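Long-range contacts in amine oxidase domain-containing protein (Pyrococcus furiosus, PDB 3NRN), which is of unknown function but binds adenosine monophosphate in this crystal and is probably an oxidoreductase of the flavin-containing amine oxidase family: residues K31-G36 / L207-V212; V213-E218 / K246-D251; A15-A20 / E196-E201. All blocks are in the same frame, centred on the assembly; numbering follows the deposited sequence.

Overall arrangement
All three contacts belong to the nucleotide-binding part of the fold, a Rossmann-type parallel sheet with its helices. Contact 3 pairs helix 10-21, which follows the first strand of that sheet, with helix 188-200. Contact 1 joins the loops that leave the neighbouring strands 25-29 and 205-207, and contact 2 sets strand 212-216 against the end of helix 241-248. Along the chain contacts 1 and 3 interleave, whereas contact 2 comes after both. The centre of contact 1 is about 16 Å from that of contact 3 and about 19 Å from that of contact 2; it touches each. Contact 1 lines the AMP site, contact 2 comes up to it through Leu247, and contact 3 joins helices behind it.

Contact 1. Residues K31-G36 / L207-V212; sequences KSAMIG and LTRKEV. With AMP (adenosine monophosphate), chain B.
Lys31 and Glu211 run side by side, their aliphatic stems pressed together. From the lysine CB outward, the first atom touches the adenine, 3.5 Å from AMP N3. The next, Lys31 CG, rests on Glu211 CG at 3.9 Å, and CD bridges Glu211 CG and the N7 side of the base. CE comes alongside the carboxylate, but Lys31 NZ stops 4.8 Å from Glu211 OE1, too far for a salt bridge, though the opposite charges probably attract. Glu211 OE1 also has a long, weak ion pair with Arg225. Both chains start anti to their backbone N (chi1 176° in Lys31, -176° in Glu211) and stay extended, which keeps them abreast. With an alanine at Glu211 the stem of Lys31 is likely to lose its flank and its ammonium a nearby negative charge. The two loops leave adjacent parallel strands of the Rossmann-type sheet, and together they line part of the adenine end of the pocket. Val212 grips the base edge twice: its N gives a hydrogen bond to AMP N1 (3.1 Å), and its O takes one from AMP N6 (3.1 Å). Glu30 OE2 and the backbone N of Arg38 also hydrogen-bond AMP. Arg209 N donates to Ser32 O at 2.8 Å, reaching it from above the carbonyl plane, 41° out. Ser32 OG accepts from Met34 N in an ST turn and also bonds to Glu30. Thr208 CG2 packs against Ala33 O, while the methyl of Ala33 sits over one face of the Arg209 guanidinium, offset toward its rim, with Ala33 CB 3.3 Å from Arg209 NH2.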
ATOM      1  N   LYS A  31     -16.362  -5.243  10.612  1.00 24.15           N
ATOM      2  CA  LYS A  31     -16.573  -6.593  11.112  1.00 26.83           C
ATOM      3  C   LYS A  31     -15.862  -6.892  12.428  1.00 27.84           C
ATOM      4  O   LYS A  31     -16.459  -7.464  13.336  1.00 27.87           O
ATOM      5  CB  LYS A  31     -16.130  -7.594  10.049  1.00 24.20           C
ATOM      6  CG  LYS A  31     -16.204  -9.043  10.444  1.00 25.96           C
ATOM      7  CD  LYS A  31     -15.601  -9.899   9.330  1.00 35.57           C
ATOM      8  CE  LYS A  31     -15.562 -11.367   9.700  1.00 39.95           C
ATOM      9  NZ  LYS A  31     -15.026 -12.194   8.583  1.00 47.81           N
ATOM     10  N   SER A  32     -14.589  -6.519  12.529  1.00 24.83           N
ATOM     11  CA  SER A  32     -13.825  -6.770  13.744  1.00 27.26           C
ATOM     12  C   SER A  32     -14.167  -5.749  14.833  1.00 33.43           C
ATOM     13  O   SER A  32     -15.048  -4.900  14.657  1.00 35.91           O
ATOM     14  CB  SER A  32     -12.322  -6.734  13.448  1.00 26.55           C
ATOM     15  OG  SER A  32     -11.858  -5.404  13.336  1.00 35.96           O
ATOM     16  N   ALA A  33     -13.469  -5.839  15.962  1.00 30.62           N
ATOM     17  CA  ALA A  33     -13.714  -4.935  17.080  1.00 36.75           C
ATOM     18  C   ALA A  33     -12.863  -3.676  16.999  1.00 33.47           C
ATOM     19  O   ALA A  33     -13.026  -2.764  17.807  1.00 41.95           O
ATOM     20  CB  ALA A  33     -13.452  -5.657  18.396  1.00 29.55           C
HETATM   21  N   MSE A  34     -11.960  -3.630  16.019  1.00 32.56           N
HETATM   22  CA  MSE A  34     -11.081  -2.482  15.842  1.00 36.90           C
HETATM   23  C   MSE A  34     -11.013  -2.049  14.376  1.00 34.62           C
HETATM   24  O   MSE A  34     -11.159  -2.863  13.469  1.00 32.72           O
HETATM   25  CB  MSE A  34      -9.667  -2.807  16.346  1.00 43.61           C
HETATM   26  CG  MSE A  34      -8.740  -3.433  15.301  1.00 57.87           C
HETATM   27 SE   MSE A  34      -7.046  -3.706  15.904  1.00 68.57          SE
HETATM   28  CE  MSE A  34      -6.436  -2.005  16.040  1.00 62.31           C
ATOM     29  N   ILE A  35     -10.786  -0.760  14.155  1.00 34.40           N
ATOM     30  CA  ILE A  35     -10.699  -0.211  12.807  1.00 27.80           C
ATOM     31  C   ILE A  35      -9.241  -0.112  12.369  1.00 26.97           C
ATOM     32  O   ILE A  35      -8.336  -0.265  13.185  1.00 27.92           O
ATOM     33  CB  ILE A  35     -11.334   1.201  12.744  1.00 30.39           C
ATOM     34  CG1 ILE A  35     -10.603   2.149  13.701  1.00 31.61           C
ATOM     35  CG2 ILE A  35     -12.804   1.124  13.117  1.00 24.13           C
ATOM     36  CD1 ILE A  35     -11.132   3.578  13.682  1.00 31.25           C
ATOM     37  N   GLY A  36      -9.016   0.124  11.079  1.00 29.20           N
ATOM     38  CA  GLY A  36      -7.654   0.264  10.593  1.00 25.32           C
ATOM     39  C   GLY A  36      -7.180  -0.813   9.638  1.00 25.11           C
ATOM     40  O   GLY A  36      -6.254  -0.589   8.853  1.00 23.08           O
ATOM     41  N   LEU A 207     -19.356   1.791  13.320  1.00 29.09           N
ATOM     42  CA  LEU A 207     -19.858   0.668  14.097  1.00 29.40           C
ATOM     43  C   LEU A 207     -19.027  -0.603  13.951  1.00 32.45           C
ATOM     44  O   LEU A 207     -18.985  -1.216  12.881  1.00 27.01           O
ATOM     45  CB  LEU A 207     -21.310   0.397  13.695  1.00 26.09           C
ATOM     46  CG  LEU A 207     -22.171   1.665  13.631  1.00 27.36           C
ATOM     47  CD1 LEU A 207     -23.542   1.342  13.061  1.00 24.82           C
ATOM     48  CD2 LEU A 207     -22.293   2.270  15.024  1.00 32.02           C
ATOM     49  N   THR A 208     -18.366  -0.993  15.037  1.00 33.24           N
ATOM     50  CA  THR A 208     -17.542  -2.196  15.037  1.00 27.45           C
ATOM     51  C   THR A 208     -18.395  -3.427  15.348  1.00 28.51           C
ATOM     52  O   THR A 208     -19.515  -3.318  15.852  1.00 28.10           O
ATOM     53  CB  THR A 208     -16.406  -2.105  16.072  1.00 36.16           C
ATOM     54  OG1 THR A 208     -16.949  -1.739  17.345  1.00 33.30           O
ATOM     55  CG2 THR A 208     -15.368  -1.077  15.639  1.00 30.61           C
ATOM     56  N   ARG A 209     -17.851  -4.597  15.042  1.00 24.65           N
ATOM     57  CA  ARG A 209     -18.554  -5.855  15.251  1.00 28.32           C
ATOM     58  C   ARG A 209     -19.826  -5.902  14.412  1.00 29.71           C
ATOM     59  O   ARG A 209     -20.838  -6.467  14.825  1.00 29.49           O
ATOM     60  CB  ARG A 209     -18.887  -6.058  16.735  1.00 31.86           C
ATOM     61  CG  ARG A 209     -17.660  -6.293  17.609  1.00 26.22           C
ATOM     62  CD  ARG A 209     -18.047  -6.861  18.974  1.00 49.63           C
ATOM     63  NE  ARG A 209     -16.883  -7.174  19.801  1.00 51.19           N
ATOM     64  CZ  ARG A 209     -16.133  -6.266  20.421  1.00 57.99           C
ATOM     65  NH1 ARG A 209     -16.422  -4.976  20.321  1.00 50.77           N
ATOM     66  NH2 ARG A 209     -15.082  -6.649  21.137  1.00 60.14           N
ATOM     67  N   LYS A 210     -19.768  -5.287  13.232  1.00 27.08           N
ATOM     68  CA  LYS A 210     -20.897  -5.284  12.308  1.00 25.30           C
ATOM     69  C   LYS A 210     -20.405  -5.947  11.033  1.00 34.90           C
ATOM     70  O   LYS A 210     -19.718  -5.325  10.223  1.00 30.74           O
ATOM     71  CB  LYS A 210     -21.359  -3.857  12.006  1.00 20.33           C
ATOM     72  CG  LYS A 210     -21.955  -3.136  13.193  1.00 37.05           C
ATOM     73  CD  LYS A 210     -23.199  -3.846  13.695  1.00 33.31           C
ATOM     74  CE  LYS A 210     -23.625  -3.291  15.039  1.00 44.21           C
ATOM     75  NZ  LYS A 210     -24.685  -4.125  15.664  1.00 54.24           N
ATOM     76  N   GLU A 211     -20.744  -7.220  10.869  1.00 26.25           N
ATOM     77  CA  GLU A 211     -20.320  -7.964   9.697  1.00 31.87           C
ATOM     78  C   GLU A 211     -21.378  -7.883   8.617  1.00 30.30           C
ATOM     79  O   GLU A 211     -22.488  -8.379   8.797  1.00 27.00           O
ATOM     80  CB  GLU A 211     -20.092  -9.429  10.053  1.00 36.06           C
ATOM     81  CG  GLU A 211     -19.562 -10.254   8.900  1.00 40.08           C
ATOM     82  CD  GLU A 211     -19.601 -11.736   9.186  1.00 40.58           C
ATOM     83  OE1 GLU A 211     -19.429 -12.110  10.364  1.00 36.68           O
ATOM     84  OE2 GLU A 211     -19.791 -12.525   8.236  1.00 39.19           O
ATOM     85  N   VAL A 212     -21.041  -7.259   7.496  1.00 22.63           N
ATOM     86  CA  VAL A 212     -21.995  -7.158   6.403  1.00 24.51           C
ATOM     87  C   VAL A 212     -22.110  -8.514   5.711  1.00 21.86           C
ATOM     88  O   VAL A 212     -21.104  -9.165   5.432  1.00 22.35           O
ATOM     89  CB  VAL A 212     -21.556  -6.093   5.374  1.00 19.40           C
ATOM     90  CG1 VAL A 212     -22.546  -6.050   4.204  1.00 15.41           C
ATOM     91  CG2 VAL A 212     -21.481  -4.741   6.044  1.00 19.48           C
TER
HETATM   92  P   AMP B 422      -8.141  -3.669   4.669  1.00 33.43           P
HETATM   93  O1P AMP B 422      -8.758  -2.821   3.575  1.00 37.72           O
HETATM   94  O2P AMP B 422      -7.978  -5.101   4.164  1.00 33.19           O
HETATM   95  O3P AMP B 422      -6.981  -3.053   5.344  1.00 25.91           O
HETATM   96  O5' AMP B 422      -9.392  -3.729   5.663  1.00 28.88           O
HETATM   97  C5' AMP B 422     -10.692  -4.026   5.142  1.00 25.24           C
HETATM   98  C4' AMP B 422     -11.560  -4.042   6.393  1.00 23.73           C
HETATM   99  O4' AMP B 422     -12.811  -4.696   6.158  1.00 22.41           O
HETATM  100  C3' AMP B 422     -10.930  -4.737   7.588  1.00 23.99           C
HETATM  101  O3' AMP B 422     -10.975  -3.747   8.636  1.00 26.30           O
HETATM  102  C2' AMP B 422     -11.880  -5.927   7.838  1.00 25.52           C
HETATM  103  O2' AMP B 422     -12.030  -6.346   9.209  1.00 25.78           O
HETATM  104  C1' AMP B 422     -13.187  -5.350   7.326  1.00 22.64           C
HETATM  105  N9  AMP B 422     -14.150  -6.338   6.799  1.00 26.61           N
HETATM  106  C8  AMP B 422     -13.886  -7.436   6.043  1.00 25.49           C
HETATM  107  N7  AMP B 422     -15.051  -8.037   5.687  1.00 24.83           N
HETATM  108  C5  AMP B 422     -16.054  -7.279   6.153  1.00 25.92           C
HETATM  109  C6  AMP B 422     -17.519  -7.378   6.117  1.00 26.18           C
HETATM  110  N6  AMP B 422     -18.086  -8.437   5.475  1.00 25.74           N
HETATM  111  N1  AMP B 422     -18.212  -6.388   6.731  1.00 25.33           N
HETATM  112  C2  AMP B 422     -17.582  -5.319   7.331  1.00 23.68           C
HETATM  113  N3  AMP B 422     -16.236  -5.189   7.454  1.00 21.17           N
HETATM  114  C4  AMP B 422     -15.463  -6.146   6.885  1.00 24.54           C

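Contact 2. Residues V213-E218 / K246-D251; sequences VEINIE and KLIGRD
Leu247, near the end of helix 241-248, pushes into the flank of strand 212-216, an edge strand of a small three-stranded antiparallel sheet; Val213 and Glu214 form a classic beta bulge, both facing Tyr223. One branch of the leucine, CD2, lies against the bulge backbone, 3.6 Å from Val213 C. Its CB and CD1 meet Ile215, whose CD1 reaches into the angle they make. Ile215 CG1 lies 3.9 Å from Leu247 CB, and the two side chains cross obliquely. Ile215 supplies a second bump: its CB packs against Ile248 CG1, and beyond it Ile217 CG1 meets Ile248 CG2 at 3.7 Å. With chi1 of -73°, Ile248 sets CG1 beside its backbone N to meet Ile215 on the strand, and CG2 beside its carbonyl carbon to meet Ile217 just past the strand's end. Val374 of strand 374-376 touches all three isoleucines, joining this layer to the edge of the parallel sheet. The backbones meet through Ile215 N and Leu247 O, 3.0 Å apart, in a bond straight at the hydrogen (N-H...O 173°), though the donor comes from above the carbonyl plane. One water donates to Ile215 O and Ile248 O and accepts from Ile217 N, which lies 2.8 Å from the water oxygen.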
ATOM      1  N   VAL A 213     -23.338  -8.946   5.439  1.00 21.76           N
ATOM      2  CA  VAL A 213     -23.544 -10.226   4.773  1.00 18.59           C
ATOM      3  C   VAL A 213     -24.267 -10.058   3.446  1.00 19.18           C
ATOM      4  O   VAL A 213     -24.382 -10.996   2.666  1.00 24.49           O
ATOM      5  CB  VAL A 213     -24.354 -11.203   5.660  1.00 29.31           C
ATOM      6  CG1 VAL A 213     -23.636 -11.410   6.985  1.00 32.82           C
ATOM      7  CG2 VAL A 213     -25.751 -10.673   5.895  1.00 16.90           C
ATOM      8  N   GLU A 214     -24.737  -8.847   3.176  1.00 23.96           N
ATOM      9  CA  GLU A 214     -25.458  -8.612   1.943  1.00 26.10           C
ATOM     10  C   GLU A 214     -25.541  -7.146   1.574  1.00 26.97           C
ATOM     11  O   GLU A 214     -25.932  -6.313   2.392  1.00 27.18           O
ATOM     12  CB  GLU A 214     -26.880  -9.162   2.069  1.00 25.70           C
ATOM     13  CG  GLU A 214     -27.674  -9.172   0.768  1.00 32.75           C
ATOM     14  CD  GLU A 214     -29.149  -9.469   1.001  1.00 46.52           C
ATOM     15  OE1 GLU A 214     -29.457 -10.298   1.887  1.00 49.79           O
ATOM     16  OE2 GLU A 214     -29.999  -8.883   0.296  1.00 50.23           O
ATOM     17  N   ILE A 215     -25.163  -6.833   0.340  1.00 19.75           N
ATOM     18  CA  ILE A 215     -25.266  -5.467  -0.162  1.00 26.06           C
ATOM     19  C   ILE A 215     -26.328  -5.645  -1.237  1.00 31.83           C
ATOM     20  O   ILE A 215     -26.032  -6.097  -2.342  1.00 28.48           O
ATOM     21  CB  ILE A 215     -23.950  -4.970  -0.808  1.00 23.91           C
ATOM     22  CG1 ILE A 215     -22.822  -4.975   0.223  1.00 24.36           C
ATOM     23  CG2 ILE A 215     -24.141  -3.562  -1.358  1.00 19.75           C
ATOM     24  CD1 ILE A 215     -21.459  -4.551  -0.336  1.00 21.76           C
ATOM     25  N   ASN A 216     -27.572  -5.326  -0.898  1.00 33.40           N
ATOM     26  CA  ASN A 216     -28.665  -5.500  -1.842  1.00 34.48           C
ATOM     27  C   ASN A 216     -28.800  -4.305  -2.777  1.00 27.19           C
ATOM     28  O   ASN A 216     -29.257  -3.243  -2.375  1.00 27.43           O
ATOM     29  CB  ASN A 216     -29.976  -5.731  -1.089  1.00 30.71           C
ATOM     30  CG  ASN A 216     -31.108  -6.154  -2.010  1.00 42.36           C
ATOM     31  OD1 ASN A 216     -31.265  -5.613  -3.107  1.00 34.28           O
ATOM     32  ND2 ASN A 216     -31.908  -7.118  -1.563  1.00 38.37           N
ATOM     33  N   ILE A 217     -28.402  -4.502  -4.031  1.00 28.23           N
ATOM     34  CA  ILE A 217     -28.449  -3.456  -5.057  1.00 39.21           C
ATOM     35  C   ILE A 217     -29.845  -2.962  -5.417  1.00 34.69           C
ATOM     36  O   ILE A 217     -30.053  -1.769  -5.615  1.00 38.60           O
ATOM     37  CB  ILE A 217     -27.763  -3.935  -6.357  1.00 37.60           C
ATOM     38  CG1 ILE A 217     -26.290  -4.204  -6.076  1.00 46.04           C
ATOM     39  CG2 ILE A 217     -27.903  -2.896  -7.452  1.00 53.70           C
ATOM     40  CD1 ILE A 217     -25.607  -3.058  -5.419  1.00 24.91           C
ATOM     41  N   GLU A 218     -30.797  -3.877  -5.519  1.00 35.06           N
ATOM     42  CA  GLU A 218     -32.160  -3.490  -5.853  1.00 34.80           C
ATOM     43  C   GLU A 218     -32.814  -2.661  -4.743  1.00 33.77           C
ATOM     44  O   GLU A 218     -33.445  -1.639  -5.013  1.00 34.68           O
ATOM     45  CB  GLU A 218     -32.998  -4.736  -6.141  1.00 39.94           C
ATOM     46  CG  GLU A 218     -32.573  -5.482  -7.398  1.00 59.82           C
ATOM     47  CD  GLU A 218     -33.426  -6.709  -7.666  1.00 65.47           C
ATOM     48  OE1 GLU A 218     -34.668  -6.578  -7.677  1.00 74.01           O
ATOM     49  OE2 GLU A 218     -32.857  -7.803  -7.872  1.00 56.09           O
ATOM     50  N   LYS A 246     -19.373 -11.308  -3.932  1.00 21.96           N
ATOM     51  CA  LYS A 246     -20.127 -12.260  -3.116  1.00 23.58           C
ATOM     52  C   LYS A 246     -21.229 -11.589  -2.286  1.00 27.74           C
ATOM     53  O   LYS A 246     -22.322 -12.138  -2.129  1.00 19.78           O
ATOM     54  CB  LYS A 246     -19.180 -13.019  -2.181  1.00 30.80           C
ATOM     55  CG  LYS A 246     -19.898 -13.929  -1.197  1.00 46.70           C
ATOM     56  CD  LYS A 246     -18.959 -14.482  -0.139  1.00 48.82           C
ATOM     57  CE  LYS A 246     -19.710 -15.361   0.854  1.00 52.88           C
ATOM     58  NZ  LYS A 246     -18.821 -15.892   1.925  1.00 51.24           N
ATOM     59  N   LEU A 247     -20.952 -10.402  -1.752  1.00 17.91           N
ATOM     60  CA  LEU A 247     -21.943  -9.700  -0.938  1.00 16.22           C
ATOM     61  C   LEU A 247     -23.095  -9.179  -1.772  1.00 20.73           C
ATOM     62  O   LEU A 247     -24.238  -9.107  -1.316  1.00 22.66           O
ATOM     63  CB  LEU A 247     -21.293  -8.533  -0.186  1.00 21.32           C
ATOM     64  CG  LEU A 247     -20.305  -8.915   0.924  1.00 22.74           C
ATOM     65  CD1 LEU A 247     -19.692  -7.659   1.521  1.00 20.11           C
ATOM     66  CD2 LEU A 247     -21.025  -9.719   2.010  1.00 19.20           C
ATOM     67  N   ILE A 248     -22.785  -8.812  -3.007  1.00 21.29           N
ATOM     68  CA  ILE A 248     -23.786  -8.290  -3.917  1.00 23.19           C
ATOM     69  C   ILE A 248     -24.557  -9.418  -4.582  1.00 22.13           C
ATOM     70  O   ILE A 248     -25.781  -9.361  -4.692  1.00 22.38           O
ATOM     71  CB  ILE A 248     -23.124  -7.426  -5.009  1.00 19.02           C
ATOM     72  CG1 ILE A 248     -22.676  -6.089  -4.405  1.00 19.26           C
ATOM     73  CG2 ILE A 248     -24.086  -7.235  -6.168  1.00 17.51           C
ATOM     74  CD1 ILE A 248     -21.831  -5.248  -5.329  1.00 19.43           C
ATOM     75  N   GLY A 249     -23.826 -10.439  -5.021  1.00 21.66           N
ATOM     76  CA  GLY A 249     -24.444 -11.565  -5.703  1.00 20.70           C
ATOM     77  C   GLY A 249     -23.883 -11.671  -7.108  1.00 20.79           C
ATOM     78  O   GLY A 249     -23.915 -10.710  -7.887  1.00 15.73           O
ATOM     79  N   ARG A 250     -23.368 -12.849  -7.432  1.00 24.46           N
ATOM     80  CA  ARG A 250     -22.767 -13.122  -8.732  1.00 28.58           C
ATOM     81  C   ARG A 250     -23.634 -12.828  -9.954  1.00 21.05           C
ATOM     82  O   ARG A 250     -23.116 -12.430 -10.996  1.00 21.40           O
ATOM     83  CB  ARG A 250     -22.313 -14.583  -8.790  1.00 25.41           C
ATOM     84  CG  ARG A 250     -21.255 -14.948  -7.767  1.00 24.18           C
ATOM     85  CD  ARG A 250     -20.936 -16.447  -7.841  1.00 29.88           C
ATOM     86  NE  ARG A 250     -20.289 -16.846  -9.092  1.00 26.88           N
ATOM     87  CZ  ARG A 250     -19.005 -16.645  -9.370  1.00 30.57           C
ATOM     88  NH1 ARG A 250     -18.211 -16.045  -8.491  1.00 29.92           N
ATOM     89  NH2 ARG A 250     -18.508 -17.056 -10.524  1.00 18.19           N
ATOM     90  N   ASP A 251     -24.943 -13.022  -9.829  1.00 22.26           N
ATOM     91  CA  ASP A 251     -25.856 -12.795 -10.947  1.00 28.26           C
ATOM     92  C   ASP A 251     -25.876 -11.368 -11.479  1.00 26.07           C
ATOM     93  O   ASP A 251     -26.328 -11.123 -12.601  1.00 27.92           O
ATOM     94  CB  ASP A 251     -27.282 -13.203 -10.564  1.00 26.88           C
ATOM     95  CG  ASP A 251     -27.430 -14.701 -10.386  1.00 37.28           C
ATOM     96  OD1 ASP A 251     -26.559 -15.444 -10.880  1.00 31.01           O
ATOM     97  OD2 ASP A 251     -28.420 -15.133  -9.762  1.00 36.16           O
TER
HETATM   98  O   HOH W   1     -27.578  -7.119  -4.753  1.00 36.02           O

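Contact 3. Residues A15-A20 / E196-E201; sequences AGAFLA and ERIIME
Helix 10-21, the first helix of the Rossmann-type nucleotide-binding fold, packs here against helix 188-200. The two segment axes approach to 8.4 Å at a crossing angle of 35°, a closeness consistent with the small residues Gly16, Ala17 and Ala20 on the first helix. Ile199 is the main projection. Its CG1 lies over the backbone of the other helix, 3.7 Å from Ala17 CA, and its CD1 points on toward Gly16 C and Ala17 N. A CB on Gly16 would be tight, 3.4 Å from Ile199 CD1. With chi1 of -64°, Ile199 sets CG1 beside its backbone N, from where the branch reaches across to the alanine. The methyl of Ala17 meets both isoleucines, its CB 4.0 Å from Ile199 CG1 and 4.1 Å from Ile198 CG2. One turn on, Ala20 directs its methyl at the second helix and meets the Ile199 backbone. All five touching residues are buried. Leu72 of helix 64-72 touches both Ala17 and Ile198, and Ile206 of strand 205-207 backs Ile199. Beside the interface Arg197, whose NH2 pairs with Glu194, forms a second salt bridge from NH1 to Glu201 OE1 at 2.9 Å; the oxygen lies in the guanidinium plane but is met from above the carboxylate plane.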
ATOM      1  N   ALA A  15     -12.371   7.407   2.257  1.00 16.16           N
ATOM      2  CA  ALA A  15     -13.602   7.759   1.562  1.00 21.68           C
ATOM      3  C   ALA A  15     -14.647   8.305   2.533  1.00 22.05           C
ATOM      4  O   ALA A  15     -15.301   9.311   2.250  1.00 19.60           O
ATOM      5  CB  ALA A  15     -14.147   6.548   0.837  1.00 18.56           C
ATOM      6  N   GLY A  16     -14.798   7.636   3.674  1.00 21.45           N
ATOM      7  CA  GLY A  16     -15.765   8.070   4.667  1.00 21.56           C
ATOM      8  C   GLY A  16     -15.453   9.460   5.191  1.00 21.60           C
ATOM      9  O   GLY A  16     -16.345  10.287   5.393  1.00 25.03           O
ATOM     10  N   ALA A  17     -14.176   9.723   5.414  1.00 20.44           N
ATOM     11  CA  ALA A  17     -13.757  11.015   5.911  1.00 17.68           C
ATOM     12  C   ALA A  17     -14.016  12.104   4.869  1.00 22.62           C
ATOM     13  O   ALA A  17     -14.559  13.159   5.191  1.00 19.40           O
ATOM     14  CB  ALA A  17     -12.283  10.973   6.268  1.00 21.09           C
ATOM     15  N   PHE A  18     -13.636  11.848   3.620  1.00 19.93           N
ATOM     16  CA  PHE A  18     -13.825  12.842   2.563  1.00 24.00           C
ATOM     17  C   PHE A  18     -15.292  13.206   2.390  1.00 29.84           C
ATOM     18  O   PHE A  18     -15.649  14.387   2.299  1.00 22.90           O
ATOM     19  CB  PHE A  18     -13.282  12.332   1.220  1.00 23.41           C
ATOM     20  CG  PHE A  18     -13.337  13.357   0.115  1.00 23.89           C
ATOM     21  CD1 PHE A  18     -12.272  14.229  -0.098  1.00 19.75           C
ATOM     22  CD2 PHE A  18     -14.469  13.475  -0.693  1.00 20.49           C
ATOM     23  CE1 PHE A  18     -12.334  15.208  -1.107  1.00 24.03           C
ATOM     24  CE2 PHE A  18     -14.545  14.449  -1.704  1.00 23.01           C
ATOM     25  CZ  PHE A  18     -13.471  15.318  -1.909  1.00 18.10           C
ATOM     26  N   LEU A  19     -16.139  12.184   2.345  1.00 22.43           N
ATOM     27  CA  LEU A  19     -17.566  12.382   2.156  1.00 19.49           C
ATOM     28  C   LEU A  19     -18.253  13.004   3.370  1.00 25.79           C
ATOM     29  O   LEU A  19     -19.168  13.813   3.218  1.00 24.84           O
ATOM     30  CB  LEU A  19     -18.226  11.050   1.787  1.00 24.52           C
ATOM     31  CG  LEU A  19     -17.785  10.476   0.433  1.00 29.89           C
ATOM     32  CD1 LEU A  19     -18.363   9.083   0.237  1.00 28.38           C
ATOM     33  CD2 LEU A  19     -18.239  11.407  -0.696  1.00 31.72           C
ATOM     34  N   ALA A  20     -17.815  12.638   4.571  1.00 24.71           N
ATOM     35  CA  ALA A  20     -18.411  13.200   5.784  1.00 23.78           C
ATOM     36  C   ALA A  20     -18.090  14.690   5.825  1.00 31.17           C
ATOM     37  O   ALA A  20     -18.936  15.516   6.174  1.00 30.07           O
ATOM     38  CB  ALA A  20     -17.852  12.516   7.012  1.00 17.32           C
ATOM     39  N   GLU A 196     -10.611   8.671  11.824  1.00 21.18           N
ATOM     40  CA  GLU A 196     -11.712   8.350  12.730  1.00 25.35           C
ATOM     41  C   GLU A 196     -12.254   9.634  13.363  1.00 27.12           C
ATOM     42  O   GLU A 196     -13.470   9.821  13.480  1.00 23.54           O
ATOM     43  CB  GLU A 196     -11.240   7.389  13.835  1.00 27.03           C
ATOM     44  CG  GLU A 196     -12.249   7.200  14.971  1.00 29.60           C
ATOM     45  CD  GLU A 196     -11.813   6.151  15.987  1.00 37.92           C
ATOM     46  OE1 GLU A 196     -10.679   6.234  16.494  1.00 35.68           O
ATOM     47  OE2 GLU A 196     -12.609   5.240  16.286  1.00 48.55           O
ATOM     48  N   ARG A 197     -11.349  10.518  13.770  1.00 21.39           N
ATOM     49  CA  ARG A 197     -11.755  11.781  14.381  1.00 24.70           C
ATOM     50  C   ARG A 197     -12.531  12.639  13.388  1.00 28.87           C
ATOM     51  O   ARG A 197     -13.541  13.245  13.737  1.00 33.41           O
ATOM     52  CB  ARG A 197     -10.527  12.564  14.862  1.00 22.39           C
ATOM     53  CG  ARG A 197     -10.822  14.023  15.231  1.00 26.19           C
ATOM     54  CD  ARG A 197      -9.546  14.801  15.535  1.00 28.07           C
ATOM     55  NE  ARG A 197      -8.770  15.103  14.331  1.00 32.47           N
ATOM     56  CZ  ARG A 197      -9.159  15.947  13.379  1.00 26.94           C
ATOM     57  NH1 ARG A 197     -10.320  16.579  13.481  1.00 29.82           N
ATOM     58  NH2 ARG A 197      -8.385  16.173  12.325  1.00 27.43           N
ATOM     59  N   ILE A 198     -12.051  12.689  12.150  1.00 25.27           N
ATOM     60  CA  ILE A 198     -12.691  13.500  11.123  1.00 24.59           C
ATOM     61  C   ILE A 198     -14.097  13.019  10.801  1.00 20.60           C
ATOM     62  O   ILE A 198     -15.000  13.827  10.563  1.00 27.41           O
ATOM     63  CB  ILE A 198     -11.843  13.523   9.838  1.00 20.01           C
ATOM     64  CG1 ILE A 198     -10.523  14.246  10.111  1.00 23.46           C
ATOM     65  CG2 ILE A 198     -12.613  14.196   8.713  1.00 19.52           C
ATOM     66  CD1 ILE A 198      -9.490  14.070   9.022  1.00 38.53           C
ATOM     67  N   ILE A 199     -14.279  11.707  10.784  1.00 21.82           N
ATOM     68  CA  ILE A 199     -15.588  11.131  10.500  1.00 23.08           C
ATOM     69  C   ILE A 199     -16.565  11.403  11.649  1.00 25.10           C
ATOM     70  O   ILE A 199     -17.723  11.769  11.429  1.00 20.78           O
ATOM     71  CB  ILE A 199     -15.490   9.596  10.305  1.00 18.26           C
ATOM     72  CG1 ILE A 199     -14.642   9.280   9.074  1.00 26.15           C
ATOM     73  CG2 ILE A 199     -16.886   8.990  10.135  1.00 23.37           C
ATOM     74  CD1 ILE A 199     -14.406   7.792   8.863  1.00 19.62           C
HETATM   75  N   MSE A 200     -16.092  11.225  12.877  1.00 24.32           N
HETATM   76  CA  MSE A 200     -16.948  11.431  14.037  1.00 31.27           C
HETATM   77  C   MSE A 200     -17.292  12.900  14.264  1.00 36.66           C
HETATM   78  O   MSE A 200     -18.377  13.214  14.746  1.00 36.89           O
HETATM   79  CB  MSE A 200     -16.293  10.827  15.281  1.00 20.84           C
HETATM   80  CG  MSE A 200     -16.037   9.324  15.158  1.00 27.65           C
HETATM   81 SE   MSE A 200     -17.553   8.352  14.876  1.00 31.30          SE
HETATM   82  CE  MSE A 200     -17.763   8.457  13.138  1.00 55.81           C
ATOM     83  N   GLU A 201     -16.385  13.801  13.905  1.00 34.45           N
ATOM     84  CA  GLU A 201     -16.652  15.222  14.086  1.00 34.56           C
ATOM     85  C   GLU A 201     -17.467  15.785  12.926  1.00 34.91           C
ATOM     86  O   GLU A 201     -17.832  16.957  12.922  1.00 32.04           O
ATOM     87  CB  GLU A 201     -15.338  15.994  14.245  1.00 33.88           C
ATOM     88  CG  GLU A 201     -14.456  15.425  15.347  1.00 42.37           C
ATOM     89  CD  GLU A 201     -13.323  16.345  15.758  1.00 42.66           C
ATOM     90  OE1 GLU A 201     -12.784  17.066  14.893  1.00 35.81           O
ATOM     91  OE2 GLU A 201     -12.960  16.327  16.955  1.00 39.41           O
TER